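PDB 1Q8C: hypothetical protein MG027 from Mycoplasma genitalium, which is of unknown function but has an all-helical fold resembling that of NusB, a bacterial transcription antitermination factor. Local coordinates for residues T15-A20 and E55-I60; I19-F24 and A41-Y46; C108-Q113 and L146-L151. One frame throughout, in Å; residues are numbered along the deposited sequence.

Contact 1 (T15-A20 and E55-I60); sequences TQRRIA and EWQKLI. With NA (sodium ion), chain K.
Gln57 lies against the side of helix 14-28 at Arg17, and this pair buries more surface than any other residues of the contact. Its CG is 3.8 Å from Arg17 CB, and the two side chains cross at about a right angle, the amide plane being turned 69° from the guanidinium plane. The Arg17 chain, bent at chi2 and chi3, curls back so that its guanidinium stays beside the amide. Ala20, one turn further on, presents its methyl to the same amide.

The segment axes approach to 10.1 Å and their N-to-C directions diverge by 40°, which makes helices 14-28 and 55-81 packed neighbours; the chain as a whole is structurally homologous to NusB proteins. Trp56 fills the other flank of this interface. With CG anti to its backbone N (chi1 -172°), its six-membered ring reaches across until CZ3 is 4.2 Å from Arg17 CB. Trp56 CH2 lies 3.5 Å above one face of the Arg18 guanidinium, offset toward the rim, while Arg18 CG meets the indole at its edge. The guanidinium and indole planes are nearly perpendicular. Arg18 NE makes a salt bridge to Glu112, which holds that guanidinium from helix 100-116. Ile60 CD1 sits over one indole face near its rim, and the ring also stacks with His116 and makes a cation-pi contact with Arg14. Further along the 55-60 segment, the carbonyl oxygen of Lys58 binds a sodium ion (O to sodium 2.8 Å), and a water oxygen binds the same sodium at 2.5 Å.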
loop_
_atom_site.group_PDB
_atom_site.type_symbol
_atom_site.label_atom_id
_atom_site.label_comp_id
_atom_site.label_asym_id
_atom_site.label_seq_id
_atom_site.Cartn_x
_atom_site.Cartn_y
_atom_site.Cartn_z
ATOM N N THR A 15 -3.216 -7.534 10.314
ATOM C CA THR A 15 -3.001 -6.087 10.391
ATOM C C THR A 15 -1.534 -5.747 10.637
ATOM O O THR A 15 -0.970 -4.911 9.929
ATOM C CB THR A 15 -3.870 -5.436 11.488
ATOM O OG1 THR A 15 -5.254 -5.672 11.225
ATOM C CG2 THR A 15 -3.733 -3.915 11.453
ATOM N N GLN A 16 -0.923 -6.389 11.630
ATOM C CA GLN A 16 0.501 -6.195 11.910
ATOM C C GLN A 16 1.380 -6.515 10.682
ATOM O O GLN A 16 2.346 -5.818 10.410
ATOM C CB GLN A 16 0.921 -7.043 13.110
ATOM C CG GLN A 16 0.305 -6.522 14.407
ATOM C CD GLN A 16 0.663 -7.345 15.598
ATOM O OE1 GLN A 16 1.296 -6.843 16.535
ATOM N NE2 GLN A 16 0.256 -8.610 15.591
ATOM N N ARG A 17 1.016 -7.555 9.938
ATOM C CA ARG A 17 1.743 -7.959 8.731
ATOM C C ARG A 17 1.624 -6.941 7.612
ATOM O O ARG A 17 2.572 -6.699 6.879
ATOM C CB ARG A 17 1.190 -9.272 8.215
ATOM C CG ARG A 17 0.873 -10.204 9.297
ATOM C CD ARG A 17 1.184 -11.571 8.978
ATOM N NE ARG A 17 2.610 -11.741 9.036
ATOM C CZ ARG A 17 3.204 -12.825 9.486
ATOM N NH1 ARG A 17 2.486 -13.834 9.914
ATOM N NH2 ARG A 17 4.518 -12.907 9.459
ATOM N N ARG A 18 0.435 -6.377 7.470
ATOM C CA ARG A 18 0.216 -5.264 6.576
ATOM C C ARG A 18 1.073 -4.057 6.977
ATOM O O ARG A 18 1.699 -3.441 6.127
ATOM C CB ARG A 18 -1.274 -4.913 6.564
ATOM C CG ARG A 18 -2.137 -5.869 5.759
ATOM C CD ARG A 18 -3.595 -5.443 5.677
ATOM N NE ARG A 18 -4.404 -6.458 5.007
ATOM C CZ ARG A 18 -5.147 -7.391 5.612
ATOM N NH1 ARG A 18 -5.261 -7.436 6.934
ATOM N NH2 ARG A 18 -5.786 -8.292 4.865
ATOM N N ILE A 19 1.126 -3.725 8.262
ATOM C CA ILE A 19 1.954 -2.599 8.742
ATOM C C ILE A 19 3.425 -2.795 8.347
ATOM O O ILE A 19 4.083 -1.864 7.890
ATOM C CB ILE A 19 1.765 -2.379 10.275
ATOM C CG1 ILE A 19 0.360 -1.809 10.560
ATOM C CG2 ILE A 19 2.810 -1.442 10.823
ATOM C CD1 ILE A 19 -0.074 -1.798 12.046
ATOM N N ALA A 20 3.923 -4.027 8.469
ATOM C CA ALA A 20 5.291 -4.347 8.069
ATOM C C ALA A 20 5.572 -4.072 6.581
ATOM O O ALA A 20 6.652 -3.622 6.226
ATOM C CB ALA A 20 5.634 -5.811 8.430
ATOM N N GLU A 55 5.306 -15.875 3.594
ATOM C CA GLU A 55 5.067 -15.873 2.155
ATOM C C GLU A 55 3.881 -14.962 1.775
ATOM O O GLU A 55 3.910 -14.355 0.724
ATOM C CB GLU A 55 4.899 -17.301 1.628
ATOM C CG GLU A 55 6.188 -18.163 1.672
ATOM C CD GLU A 55 7.333 -17.589 0.838
ATOM O OE1 GLU A 55 8.502 -17.954 1.087
ATOM O OE2 GLU A 55 7.073 -16.760 -0.070
ATOM N N TRP A 56 2.875 -14.828 2.635
ATOM C CA TRP A 56 1.739 -13.941 2.351
ATOM C C TRP A 56 2.232 -12.488 2.089
ATOM O O TRP A 56 1.862 -11.869 1.115
ATOM C CB TRP A 56 0.711 -13.997 3.503
ATOM C CG TRP A 56 -0.578 -13.265 3.227
ATOM C CD1 TRP A 56 -1.628 -13.712 2.483
ATOM C CD2 TRP A 56 -0.948 -11.942 3.679
ATOM N NE1 TRP A 56 -2.618 -12.759 2.441
ATOM C CE2 TRP A 56 -2.230 -11.666 3.164
ATOM C CE3 TRP A 56 -0.321 -10.961 4.465
ATOM C CZ2 TRP A 56 -2.893 -10.469 3.405
ATOM C CZ3 TRP A 56 -0.992 -9.768 4.703
ATOM C CH2 TRP A 56 -2.257 -9.541 4.178
ATOM N N GLN A 57 3.096 -11.978 2.956
ATOM C CA GLN A 57 3.660 -10.629 2.855
ATOM C C GLN A 57 4.613 -10.478 1.639
ATOM O O GLN A 57 4.640 -9.446 0.979
ATOM C CB GLN A 57 4.443 -10.313 4.136
ATOM C CG GLN A 57 3.605 -10.086 5.378
ATOM C CD GLN A 57 4.441 -9.979 6.625
ATOM O OE1 GLN A 57 4.474 -8.941 7.262
ATOM N NE2 GLN A 57 5.122 -11.042 6.971
ATOM N N LYS A 58 5.409 -11.512 1.394
ATOM C CA LYS A 58 6.354 -11.562 0.280
ATOM C C LYS A 58 5.642 -11.539 -1.061
ATOM O O LYS A 58 6.204 -11.067 -2.057
ATOM C CB LYS A 58 7.213 -12.848 0.374
ATOM C CG LYS A 58 8.341 -12.772 1.433
ATOM C CD LYS A 58 8.887 -14.176 1.813
ATOM C CE LYS A 58 9.861 -14.104 2.986
ATOM N NZ LYS A 58 10.571 -15.407 3.300
ATOM N N LEU A 59 4.411 -12.038 -1.097
ATOM C CA LEU A 59 3.652 -12.018 -2.356
ATOM C C LEU A 59 3.128 -10.598 -2.618
ATOM O O LEU A 59 3.052 -10.181 -3.764
ATOM C CB LEU A 59 2.501 -13.019 -2.335
ATOM C CG LEU A 59 2.235 -14.123 -3.386
ATOM C CD1 LEU A 59 0.809 -13.978 -3.947
ATOM C CD2 LEU A 59 3.294 -14.263 -4.519
ATOM N N ILE A 60 2.785 -9.864 -1.564
ATOM C CA ILE A 60 2.363 -8.455 -1.692
ATOM C C ILE A 60 3.531 -7.612 -2.225
ATOM O O ILE A 60 3.360 -6.796 -3.121
ATOM C CB ILE A 60 1.858 -7.882 -0.311
ATOM C CG1 ILE A 60 0.578 -8.597 0.116
ATOM C CG2 ILE A 60 1.593 -6.345 -0.383
ATOM C CD1 ILE A 60 0.111 -8.321 1.558
HETATM NA NA NA K . 8.921 -10.700 -2.376
HETATM O O HOH W 1 10.728 -11.076 -0.722
#

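Contact 2 (I19-F24 and A41-Y46); sequences IAVVEF and ADFLEY
An aromatic cluster of Phe24, Phe43 and Tyr46 joins helix 14-28 to residues 41-46 at one side of the helical fold; the segment axes are steeply inclined, at 116°. Phe24 is central to it: a chi1 of 176° swings its ring away from its own backbone N and out toward residues 41-46, where it meets both other rings. Phe43 directs an edge at one Phe24 face, placing CD1 3.5 Å above the ring plane and over its centre; the centroids are 4.7 Å apart. Phe24 in turn offers an edge to the face of Tyr46, with CD1 3.7 Å above that plane and the ring planes at 53°. Both pairs are therefore T-shaped in kind, though well short of perpendicular. Phe24 CB adds a CH-pi contact, 4.1 Å from the Tyr46 centroid. Tyr46 reaches across the helix, bringing its OH to 3.5 Å from Glu23 CB, and Val21 CG2 meets Phe43 CZ at 4.3 Å. Outside the cluster, Arg51 makes a cation-pi contact with Tyr46, and Val61 of helix 55-81 packs on Phe24 and Phe43. With no polar bond between the segments, cohesion here rests on ring edges, ring faces and aliphatic carbons in van der Waals contact.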
loop_
_atom_site.group_PDB
_atom_site.type_symbol
_atom_site.label_atom_id
_atom_site.label_comp_id
_atom_site.label_asym_id
_atom_site.label_seq_id
_atom_site.Cartn_x
_atom_site.Cartn_y
_atom_site.Cartn_z
ATOM N N ILE A 19 1.126 -3.725 8.262
ATOM C CA ILE A 19 1.954 -2.599 8.742
ATOM C C ILE A 19 3.425 -2.795 8.347
ATOM O O ILE A 19 4.083 -1.864 7.890
ATOM C CB ILE A 19 1.765 -2.379 10.275
ATOM C CG1 ILE A 19 0.360 -1.809 10.560
ATOM C CG2 ILE A 19 2.810 -1.442 10.823
ATOM C CD1 ILE A 19 -0.074 -1.798 12.046
ATOM N N ALA A 20 3.923 -4.027 8.469
ATOM C CA ALA A 20 5.291 -4.347 8.069
ATOM C C ALA A 20 5.572 -4.072 6.581
ATOM O O ALA A 20 6.652 -3.622 6.226
ATOM C CB ALA A 20 5.634 -5.811 8.430
ATOM N N VAL A 21 4.606 -4.324 5.709
ATOM C CA VAL A 21 4.776 -4.049 4.288
ATOM C C VAL A 21 4.755 -2.535 4.050
ATOM O O VAL A 21 5.607 -1.974 3.348
ATOM C CB VAL A 21 3.696 -4.776 3.496
ATOM C CG1 VAL A 21 3.858 -4.530 2.021
ATOM C CG2 VAL A 21 3.785 -6.294 3.785
ATOM N N VAL A 22 3.797 -1.859 4.672
ATOM C CA VAL A 22 3.682 -0.410 4.557
ATOM C C VAL A 22 4.983 0.305 4.950
ATOM O O VAL A 22 5.474 1.193 4.242
ATOM C CB VAL A 22 2.534 0.103 5.437
ATOM C CG1 VAL A 22 2.605 1.629 5.588
ATOM C CG2 VAL A 22 1.183 -0.299 4.837
ATOM N N GLU A 23 5.542 -0.073 6.086
ATOM C CA GLU A 23 6.762 0.562 6.571
ATOM C C GLU A 23 7.899 0.308 5.587
ATOM O O GLU A 23 8.692 1.196 5.309
ATOM C CB GLU A 23 7.139 0.071 7.974
ATOM C CG GLU A 23 7.250 1.158 9.035
ATOM C CD GLU A 23 7.691 2.525 8.512
ATOM O OE1 GLU A 23 8.891 2.870 8.690
ATOM O OE2 GLU A 23 6.835 3.275 7.943
ATOM N N PHE A 24 7.937 -0.904 5.042
ATOM C CA PHE A 24 8.943 -1.273 4.045
ATOM C C PHE A 24 8.847 -0.396 2.780
ATOM O O PHE A 24 9.828 0.218 2.351
ATOM C CB PHE A 24 8.763 -2.746 3.688
ATOM C CG PHE A 24 9.665 -3.215 2.606
ATOM C CD1 PHE A 24 11.023 -3.332 2.813
ATOM C CD2 PHE A 24 9.141 -3.566 1.366
ATOM C CE1 PHE A 24 11.861 -3.772 1.774
ATOM C CE2 PHE A 24 9.943 -4.008 0.351
ATOM C CZ PHE A 24 11.315 -4.107 0.554
ATOM N N ALA A 41 14.563 -8.925 -2.897
ATOM C CA ALA A 41 15.717 -9.311 -2.053
ATOM C C ALA A 41 15.961 -8.360 -0.863
ATOM O O ALA A 41 16.399 -8.818 0.201
ATOM C CB ALA A 41 16.975 -9.453 -2.867
ATOM N N ASP A 42 15.673 -7.060 -1.027
ATOM C CA ASP A 42 15.756 -6.072 0.070
ATOM C C ASP A 42 14.750 -6.445 1.186
ATOM O O ASP A 42 15.040 -6.289 2.367
ATOM C CB ASP A 42 15.402 -4.643 -0.421
ATOM C CG ASP A 42 16.508 -3.982 -1.269
ATOM O OD1 ASP A 42 17.509 -4.630 -1.628
ATOM O OD2 ASP A 42 16.434 -2.787 -1.607
ATOM N N PHE A 43 13.570 -6.912 0.781
ATOM C CA PHE A 43 12.535 -7.384 1.707
ATOM C C PHE A 43 13.025 -8.530 2.556
ATOM O O PHE A 43 12.716 -8.572 3.726
ATOM C CB PHE A 43 11.258 -7.837 0.984
ATOM C CG PHE A 43 10.019 -7.906 1.889
ATOM C CD1 PHE A 43 9.689 -6.845 2.735
ATOM C CD2 PHE A 43 9.176 -9.009 1.847
ATOM C CE1 PHE A 43 8.547 -6.894 3.528
ATOM C CE2 PHE A 43 8.028 -9.066 2.633
ATOM C CZ PHE A 43 7.704 -8.005 3.467
ATOM N N LEU A 44 13.790 -9.456 1.987
ATOM C CA LEU A 44 14.390 -10.506 2.789
ATOM C C LEU A 44 15.347 -9.980 3.869
ATOM O O LEU A 44 15.319 -10.493 4.995
ATOM C CB LEU A 44 15.139 -11.520 1.932
ATOM C CG LEU A 44 14.387 -12.206 0.794
ATOM C CD1 LEU A 44 15.189 -13.409 0.342
ATOM C CD2 LEU A 44 12.969 -12.601 1.204
ATOM N N GLU A 45 16.186 -8.987 3.539
ATOM C CA GLU A 45 17.135 -8.399 4.511
ATOM C C GLU A 45 16.441 -7.554 5.578
ATOM O O GLU A 45 17.050 -7.201 6.596
ATOM C CB GLU A 45 18.151 -7.504 3.821
ATOM C CG GLU A 45 19.106 -8.234 2.896
ATOM C CD GLU A 45 20.422 -7.512 2.797
ATOM O OE1 GLU A 45 20.533 -6.678 1.881
ATOM O OE2 GLU A 45 21.327 -7.764 3.638
ATOM N N TYR A 46 15.189 -7.205 5.293
ATOM C CA TYR A 46 14.321 -6.415 6.164
ATOM C C TYR A 46 13.730 -7.259 7.314
ATOM O O TYR A 46 13.187 -6.716 8.263
ATOM C CB TYR A 46 13.160 -5.913 5.308
ATOM C CG TYR A 46 12.245 -4.923 5.965
ATOM C CD1 TYR A 46 12.717 -3.680 6.338
ATOM C CD2 TYR A 46 10.895 -5.213 6.160
ATOM C CE1 TYR A 46 11.892 -2.767 6.901
ATOM C CE2 TYR A 46 10.060 -4.305 6.741
ATOM C CZ TYR A 46 10.572 -3.080 7.106
ATOM O OH TYR A 46 9.782 -2.131 7.697
#

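Contact 3 (C108-Q113 and L146-L151); sequences CALSEQ and LLDKLL
Leu110 and Asp148 bring the two backbones closest, their CA atoms 6.8 Å apart, where the C-terminal tail, extended from Asp148 through Leu150, passes the helical turn of 108-113. Gln113 has the largest share of the buried surface. Its chi1 of -174° and the extended chain beyond take the amide out to the tail, where it lies beside the backbone of Lys149, its CD 3.7 Å from Lys149 N. The Lys149 side chain folds over it in return. It leaves the backbone with CG between N and the carbonyl carbon (chi1 62°) and bends at chi4 (73°), which keeps its methylenes close: Lys149 CG is 3.4 Å from Gln113 CD, and Lys149 CE is 3.6 Å from Gln113 CG.

Asp148 turns its carboxylate toward the helix, with OD2 4.1 Å from Leu110 CD2 and OD1 4.5 Å from Ala109 CB. The same Leu110 methyl touches Leu147 CB at 4.1 Å, an apolar contact that flanks the buried aspartate. Around the pair, Leu123 of helix 120-133 packs on Gln113 and Lys120 touches Asp148, while Phe71 of helix 55-81 packs on Leu110. Val21 and Val22 of helix 14-28 pack on Cys108; helix 100-116 thus touches helices 14-28, 55-81 and 120-133 as well as the tail.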
loop_
_atom_site.group_PDB
_atom_site.type_symbol
_atom_site.label_atom_id
_atom_site.label_comp_id
_atom_site.label_asym_id
_atom_site.label_seq_id
_atom_site.Cartn_x
_atom_site.Cartn_y
_atom_site.Cartn_z
ATOM N N CYS A 108 0.191 -0.309 -0.794
ATOM C CA CYS A 108 0.130 -1.634 -0.176
ATOM C C CYS A 108 -1.205 -2.284 -0.508
ATOM O O CYS A 108 -1.256 -3.462 -0.831
ATOM C CB CYS A 108 0.374 -1.561 1.340
ATOM S SG CYS A 108 0.255 -3.152 2.247
ATOM N N ALA A 109 -2.275 -1.491 -0.451
ATOM C CA ALA A 109 -3.634 -1.932 -0.758
ATOM C C ALA A 109 -3.792 -2.402 -2.210
ATOM O O ALA A 109 -4.467 -3.408 -2.487
ATOM C CB ALA A 109 -4.624 -0.789 -0.469
ATOM N N LEU A 110 -3.203 -1.633 -3.123
ATOM C CA LEU A 110 -3.131 -1.984 -4.539
ATOM C C LEU A 110 -2.339 -3.266 -4.733
ATOM O O LEU A 110 -2.719 -4.128 -5.516
ATOM C CB LEU A 110 -2.429 -0.878 -5.330
ATOM C CG LEU A 110 -3.118 0.488 -5.387
ATOM C CD1 LEU A 110 -2.293 1.531 -6.112
ATOM C CD2 LEU A 110 -4.421 0.323 -6.090
ATOM N N SER A 111 -1.223 -3.369 -4.022
ATOM C CA SER A 111 -0.333 -4.516 -4.145
ATOM C C SER A 111 -1.023 -5.751 -3.627
ATOM O O SER A 111 -0.865 -6.820 -4.196
ATOM C CB SER A 111 0.966 -4.290 -3.362
ATOM O OG SER A 111 1.628 -3.121 -3.807
ATOM N N GLU A 112 -1.827 -5.582 -2.573
ATOM C CA GLU A 112 -2.469 -6.699 -1.916
ATOM C C GLU A 112 -3.663 -7.183 -2.705
ATOM O O GLU A 112 -3.926 -8.377 -2.781
ATOM C CB GLU A 112 -2.903 -6.350 -0.479
ATOM C CG GLU A 112 -3.690 -7.496 0.148
ATOM C CD GLU A 112 -4.108 -7.308 1.599
ATOM O OE1 GLU A 112 -4.878 -8.176 2.066
ATOM O OE2 GLU A 112 -3.674 -6.337 2.265
ATOM N N GLN A 113 -4.421 -6.263 -3.276
ATOM C CA GLN A 113 -5.546 -6.693 -4.074
ATOM C C GLN A 113 -5.042 -7.461 -5.277
ATOM O O GLN A 113 -5.680 -8.404 -5.729
ATOM C CB GLN A 113 -6.399 -5.522 -4.521
ATOM C CG GLN A 113 -7.640 -6.017 -5.231
ATOM C CD GLN A 113 -8.722 -4.970 -5.349
ATOM O OE1 GLN A 113 -9.783 -5.116 -4.765
ATOM N NE2 GLN A 113 -8.468 -3.940 -6.125
ATOM N N LEU A 146 -12.359 4.491 -5.546
ATOM C CA LEU A 146 -12.109 4.536 -6.990
ATOM C C LEU A 146 -10.956 3.633 -7.486
ATOM O O LEU A 146 -11.059 3.091 -8.584
ATOM C CB LEU A 146 -11.881 5.986 -7.444
ATOM C CG LEU A 146 -13.168 6.829 -7.487
ATOM C CD1 LEU A 146 -12.918 8.232 -6.950
ATOM C CD2 LEU A 146 -13.783 6.891 -8.907
ATOM N N LEU A 147 -9.884 3.457 -6.703
ATOM C CA LEU A 147 -8.729 2.675 -7.172
ATOM C C LEU A 147 -8.830 1.157 -7.014
ATOM O O LEU A 147 -8.192 0.438 -7.776
ATOM C CB LEU A 147 -7.401 3.168 -6.546
ATOM C CG LEU A 147 -6.816 4.449 -7.179
ATOM C CD1 LEU A 147 -5.588 4.955 -6.453
ATOM C CD2 LEU A 147 -6.471 4.253 -8.645
ATOM N N ASP A 148 -9.599 0.671 -6.039
ATOM C CA ASP A 148 -9.748 -0.772 -5.815
ATOM C C ASP A 148 -11.013 -1.242 -6.511
ATOM O O ASP A 148 -11.940 -0.453 -6.714
ATOM C CB ASP A 148 -9.883 -1.099 -4.312
ATOM C CG ASP A 148 -8.578 -0.958 -3.530
ATOM O OD1 ASP A 148 -8.649 -0.474 -2.367
ATOM O OD2 ASP A 148 -7.460 -1.354 -3.953
ATOM N N LYS A 149 -11.054 -2.534 -6.838
ATOM C CA LYS A 149 -12.244 -3.205 -7.383
ATOM C C LYS A 149 -13.049 -3.874 -6.244
ATOM O O LYS A 149 -12.469 -4.562 -5.384
ATOM C CB LYS A 149 -11.841 -4.275 -8.419
ATOM C CG LYS A 149 -10.977 -5.405 -7.818
ATOM C CD LYS A 149 -10.504 -6.515 -8.792
ATOM C CE LYS A 149 -9.330 -7.345 -8.157
ATOM N NZ LYS A 149 -9.738 -8.257 -7.061
ATOM N N LEU A 150 -14.365 -3.657 -6.223
ATOM C CA LEU A 150 -15.258 -4.435 -5.355
ATOM C C LEU A 150 -15.618 -5.625 -6.217
ATOM O O LEU A 150 -15.972 -5.441 -7.383
ATOM C CB LEU A 150 -16.517 -3.633 -4.961
ATOM C CG LEU A 150 -17.534 -4.124 -3.893
ATOM C CD1 LEU A 150 -16.959 -5.014 -2.808
ATOM C CD2 LEU A 150 -18.249 -2.932 -3.240
ATOM N N LEU A 151 -15.533 -6.828 -5.651
ATOM C CA LEU A 151 -15.621 -8.076 -6.423
ATOM C C LEU A 151 -17.025 -8.309 -6.985
ATOM O O LEU A 151 -17.835 -9.085 -6.462
ATOM C CB LEU A 151 -15.167 -9.292 -5.579
ATOM C CG LEU A 151 -14.019 -9.143 -4.564
ATOM C CD1 LEU A 151 -13.917 -10.378 -3.651
ATOM C CD2 LEU A 151 -12.684 -8.869 -5.214
ATOM O OXT LEU A 151 -17.423 -7.717 -8.002
#

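From the N terminus, helix 14-28 opens contacts 1 and 2, which share Ile19 and Ala20. Contact 2 closes first, bringing 41-46 back to 19-24; contact 1 closes at 55-60, so the loop of contact 2 nests inside its span. Phe43 also touches the backbone of Gln57 and Lys58, making helices 14-28, 36-45 and 55-81 one packed unit. Contact 3 follows in series, its loop running from helix 100-116 through helix 120-133 to the C-terminal tail. It is tied to contact 1 by Ile60 packing on Ser111 and to contact 2 through Cys108 at helix 14-28, although contacts 2 and 3 lie on opposite sides of the chain's centre.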